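Phosphotransferase system, HPr-related proteins (Thermoanaerobacter tengcongensis, PDB 3LNW) probably acts as the general, non-sugar-specific phosphocarrier component of the phosphoenolpyruvate-dependent sugar phosphotransferase system. Local coordinates at residues K2-E7 and A76-I81; I6-K11 and L53-G58. One frame throughout, in Å; residues are numbered along the deposited sequence.

Interaction 1. Residues K2-E7 and A76-I81; sequences KEVTIE and ALVDLI
Val4 and Ile6 of the outermost strand 2-7 meet Val78 and Ile81 of the C-terminal helix 70-82 in an apolar strand-on-helix contact of the HPr fold, an open-faced sandwich in which helices cover one face of a four-stranded antiparallel sheet. The two short segments run nearly parallel, 14° between their N-to-C directions, with axes 10.0 Å apart at closest approach. No hydrogen bond crosses between them, and nearly all of the 196 Å² buried belongs to these four residues. Val4 and Ile6, two residues apart, both send their CB toward the helix. Val4 CG1 approaches Val78 CG2 at 4.2 Å, a loose touch, while Ile74 extends the helix surface beside Val4. Ile6 does more. Ile6 CG1 lies anti to the backbone N (chi1 -164°) and the chain is extended, which carries Ile6 CD1 to 4.3 Å from Val78 CG1 and also to Ile81. Ile6 and Ile81 reach toward each other tip to tip, and each presents both of its branches: Ile6 CG2 faces Ile81 CD1 at 4.0 Å. Backbone pairing of Ile6 with Val61 holds the strand to its neighbour 60-66, and Ile81 also packs on Leu63, tying the helix to two adjoining strands. The helix also rests against helix 16-26, where Leu77 meets Phe22. The methyl Ile81 CG2 sits at the end of the contact, 3.9 Å from Ile6 CD1 and 3.8 Å from the carbonyl oxygen Glu7 O.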
# COMPACT_ATOMS: atom_id res chain seq x y z
N LYS A 2 0.36 -12.57 -4.51
CA LYS A 2 1.32 -11.74 -5.23
C LYS A 2 1.96 -10.73 -4.29
O LYS A 2 1.26 -10.06 -3.53
CB LYS A 2 0.63 -11.03 -6.40
CG LYS A 2 1.53 -10.10 -7.20
CD LYS A 2 2.61 -10.86 -7.95
CE LYS A 2 3.50 -9.90 -8.74
NZ LYS A 2 4.54 -10.63 -9.52
N GLU A 3 3.28 -10.63 -4.34
CA GLU A 3 4.01 -9.72 -3.46
C GLU A 3 4.99 -8.84 -4.23
O GLU A 3 5.57 -9.27 -5.24
CB GLU A 3 4.75 -10.49 -2.36
CG GLU A 3 5.87 -11.39 -2.86
CD GLU A 3 6.61 -12.09 -1.74
OE1 GLU A 3 7.74 -11.68 -1.42
OE2 GLU A 3 6.06 -13.06 -1.18
N VAL A 4 5.16 -7.62 -3.76
CA VAL A 4 6.06 -6.66 -4.40
C VAL A 4 6.80 -5.80 -3.38
O VAL A 4 6.19 -5.29 -2.45
CB VAL A 4 5.31 -5.74 -5.39
CG1 VAL A 4 6.18 -4.56 -5.80
CG2 VAL A 4 4.86 -6.53 -6.61
N THR A 5 8.11 -5.65 -3.56
CA THR A 5 8.88 -4.75 -2.73
C THR A 5 9.01 -3.39 -3.43
O THR A 5 9.41 -3.32 -4.58
CB THR A 5 10.28 -5.30 -2.46
OG1 THR A 5 10.18 -6.60 -1.85
CG2 THR A 5 11.04 -4.38 -1.54
N ILE A 6 8.66 -2.32 -2.74
CA ILE A 6 8.64 -1.01 -3.38
C ILE A 6 8.93 0.14 -2.43
O ILE A 6 8.59 0.09 -1.25
CB ILE A 6 7.30 -0.75 -4.09
CG1 ILE A 6 7.44 0.41 -5.07
CG2 ILE A 6 6.21 -0.49 -3.07
CD1 ILE A 6 6.27 0.57 -6.01
N GLU A 7 9.55 1.18 -2.97
CA GLU A 7 9.88 2.38 -2.22
C GLU A 7 8.83 3.45 -2.48
O GLU A 7 8.47 3.72 -3.63
CB GLU A 7 11.25 2.91 -2.66
CG GLU A 7 11.61 4.25 -2.07
CD GLU A 7 12.84 4.87 -2.71
OE1 GLU A 7 13.35 4.30 -3.70
OE2 GLU A 7 13.30 5.92 -2.22
N ALA A 76 -2.49 -2.08 -9.34
CA ALA A 76 -3.16 -0.81 -9.05
C ALA A 76 -2.39 0.02 -8.03
O ALA A 76 -2.25 1.23 -8.18
CB ALA A 76 -4.58 -1.05 -8.57
N LEU A 77 -1.91 -0.64 -6.99
CA LEU A 77 -1.17 0.05 -5.93
C LEU A 77 0.20 0.51 -6.42
O LEU A 77 0.65 1.61 -6.08
CB LEU A 77 -1.03 -0.85 -4.71
CG LEU A 77 -2.36 -1.17 -4.01
CD1 LEU A 77 -2.17 -2.24 -2.95
CD2 LEU A 77 -2.96 0.11 -3.42
N VAL A 78 0.85 -0.32 -7.21
CA VAL A 78 2.15 0.00 -7.77
C VAL A 78 2.07 1.23 -8.67
O VAL A 78 2.85 2.17 -8.53
CB VAL A 78 2.74 -1.19 -8.56
CG1 VAL A 78 3.95 -0.75 -9.37
CG2 VAL A 78 3.10 -2.33 -7.62
N ASP A 79 1.11 1.21 -9.60
CA ASP A 79 0.92 2.34 -10.51
C ASP A 79 0.63 3.62 -9.74
O ASP A 79 1.09 4.70 -10.11
CB ASP A 79 -0.21 2.05 -11.50
CG ASP A 79 0.13 0.93 -12.47
OD1 ASP A 79 1.31 0.54 -12.53
OD2 ASP A 79 -0.78 0.44 -13.17
N LEU A 80 -0.12 3.50 -8.65
CA LEU A 80 -0.47 4.65 -7.82
C LEU A 80 0.77 5.21 -7.13
O LEU A 80 0.99 6.42 -7.10
CB LEU A 80 -1.53 4.26 -6.79
CG LEU A 80 -2.09 5.39 -5.92
CD1 LEU A 80 -2.81 6.42 -6.77
CD2 LEU A 80 -3.01 4.84 -4.85
N ILE A 81 1.57 4.31 -6.57
CA ILE A 81 2.78 4.70 -5.87
C ILE A 81 3.82 5.30 -6.81
O ILE A 81 4.50 6.28 -6.46
CB ILE A 81 3.40 3.50 -5.12
CG1 ILE A 81 2.49 3.06 -3.98
CG2 ILE A 81 4.78 3.85 -4.60
CD1 ILE A 81 2.99 1.84 -3.22

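Interaction 2. Residues I6-K11 and L53-G58; sequences IEIKNK and LGVSQG
Gln57 CG lies anti to the backbone N (chi1 179°) and the chain runs on extended, laying the side chain along the carbonyls of Lys9, Asn10 and Lys11. This joins the loop leaving strand 2-7 to the one between helix 47-53 and strand 60-66, which pairs with 2-7. Gln57 CB is 3.2 Å from Asn10 O, and Gln57 NE2 donates to Lys9 O at 3.0 Å, coming from above the carbonyl plane, 45° out of it. The next residue adds a straighter bond: Gly58 N gives its hydrogen to Ile8 O at 2.9 Å, approaching almost in line with the C=O bond. A water donates to Lys11 O and accepts from Gln57 N. An apolar touch adds to them: Ile8 and Val55 cross at about a right angle, CG1 to CG1 at 4.0 Å, both packing on Val61. Glu7 sets its carboxylate beside Gly58, with OE2 3.6 Å from Gly58 CA, and the same oxygen forms a weak salt bridge with Lys9 NZ. With Glu7 replaced by an alanine, the Lys9 ammonium is likely to lose this mate and Gly58 its cover. Since backbone carbonyls are the acceptors, the joining depends largely on the path of the backbone.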
# COMPACT_ATOMS: atom_id res chain seq x y z
N ILE A 6 8.66 -2.32 -2.74
CA ILE A 6 8.64 -1.01 -3.38
C ILE A 6 8.93 0.14 -2.43
O ILE A 6 8.59 0.09 -1.25
CB ILE A 6 7.30 -0.75 -4.09
CG1 ILE A 6 7.44 0.41 -5.07
CG2 ILE A 6 6.21 -0.49 -3.07
CD1 ILE A 6 6.27 0.57 -6.01
N GLU A 7 9.55 1.18 -2.97
CA GLU A 7 9.88 2.38 -2.22
C GLU A 7 8.83 3.45 -2.48
O GLU A 7 8.47 3.72 -3.63
CB GLU A 7 11.25 2.91 -2.66
CG GLU A 7 11.61 4.25 -2.07
CD GLU A 7 12.84 4.87 -2.71
OE1 GLU A 7 13.35 4.30 -3.70
OE2 GLU A 7 13.30 5.92 -2.22
N ILE A 8 8.34 3.90 -1.38
CA ILE A 8 7.31 4.94 -1.37
C ILE A 8 8.02 6.29 -1.57
O ILE A 8 8.96 6.61 -0.86
CB ILE A 8 6.38 4.92 -0.07
CG1 ILE A 8 5.68 3.53 0.12
CG2 ILE A 8 5.63 6.30 0.04
CD1 ILE A 8 4.82 3.02 -0.92
N LYS A 9 8.01 7.25 -2.68
CA LYS A 9 8.85 8.42 -2.94
C LYS A 9 8.12 9.75 -2.78
O LYS A 9 8.71 10.81 -2.96
CB LYS A 9 9.51 8.30 -4.32
CG LYS A 9 10.24 6.99 -4.51
CD LYS A 9 11.02 6.99 -5.79
CE LYS A 9 11.98 8.18 -5.82
NZ LYS A 9 12.95 8.14 -4.69
N ASN A 10 6.83 9.69 -2.44
CA ASN A 10 6.07 10.93 -2.25
C ASN A 10 6.37 11.61 -0.92
O ASN A 10 6.73 10.95 0.05
CB ASN A 10 4.57 10.72 -2.44
CG ASN A 10 4.00 9.73 -1.46
OD1 ASN A 10 4.28 8.54 -1.54
ND2 ASN A 10 3.18 10.22 -0.53
N LYS A 11 6.22 12.93 -0.88
CA LYS A 11 6.54 13.71 0.32
C LYS A 11 6.11 13.06 1.63
O LYS A 11 6.94 12.70 2.46
CB LYS A 11 5.86 15.08 0.25
CG LYS A 11 6.61 16.21 -0.48
CD LYS A 11 6.25 17.57 0.13
CE LYS A 11 7.15 18.08 1.27
NZ LYS A 11 6.28 18.91 2.19
N LEU A 53 2.10 1.97 10.83
CA LEU A 53 3.30 1.51 10.14
C LEU A 53 4.32 2.64 10.06
O LEU A 53 5.52 2.40 9.97
CB LEU A 53 2.94 1.00 8.75
CG LEU A 53 3.67 -0.26 8.27
CD1 LEU A 53 3.67 -1.30 9.37
CD2 LEU A 53 3.02 -0.80 7.02
N GLY A 54 3.83 3.88 10.10
CA GLY A 54 4.69 5.04 10.05
C GLY A 54 5.57 5.05 8.82
O GLY A 54 6.80 5.10 8.92
N VAL A 55 4.94 5.01 7.65
CA VAL A 55 5.68 4.98 6.40
C VAL A 55 5.95 6.39 5.88
O VAL A 55 5.02 7.12 5.52
CB VAL A 55 4.95 4.17 5.32
CG1 VAL A 55 5.85 3.95 4.12
CG2 VAL A 55 4.48 2.85 5.90
N SER A 56 7.22 6.77 5.86
CA SER A 56 7.63 8.09 5.41
C SER A 56 8.25 8.02 4.02
O SER A 56 8.46 6.93 3.47
CB SER A 56 8.63 8.69 6.39
OG SER A 56 8.10 8.69 7.70
N GLN A 57 8.53 9.18 3.44
CA GLN A 57 9.18 9.25 2.14
C GLN A 57 10.50 8.49 2.17
O GLN A 57 11.29 8.65 3.09
CB GLN A 57 9.43 10.70 1.73
CG GLN A 57 10.13 10.85 0.39
CD GLN A 57 10.41 12.30 0.04
OE1 GLN A 57 10.64 13.13 0.92
NE2 GLN A 57 10.40 12.61 -1.25
N GLY A 58 10.72 7.66 1.15
CA GLY A 58 11.97 6.93 1.02
C GLY A 58 11.94 5.55 1.64
O GLY A 58 12.82 4.73 1.38
O HOH W 1 7.75 11.53 4.72

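How the interactions relate
The centres of interactions 1 and 2 lie about 12 Å apart, and both start from strand 2-7, sharing Ile6 and Glu7. Along the chain the strand and the loop that continues it come first, then 53-58, which leads from helix 47-53 to strand 60-66, and last 76-81 on helix 70-82. Interaction 1 thus fixes the strand to the C-terminal helix, whereas interaction 2 fixes its outgoing loop to the approach of the neighbouring strand. Ile81 and Ile8 also touch, so the two apolar patches adjoin. In HPr proteins the loop after the first strand leads to the phosphorylated histidine, and interaction 2 lies at the start of that loop.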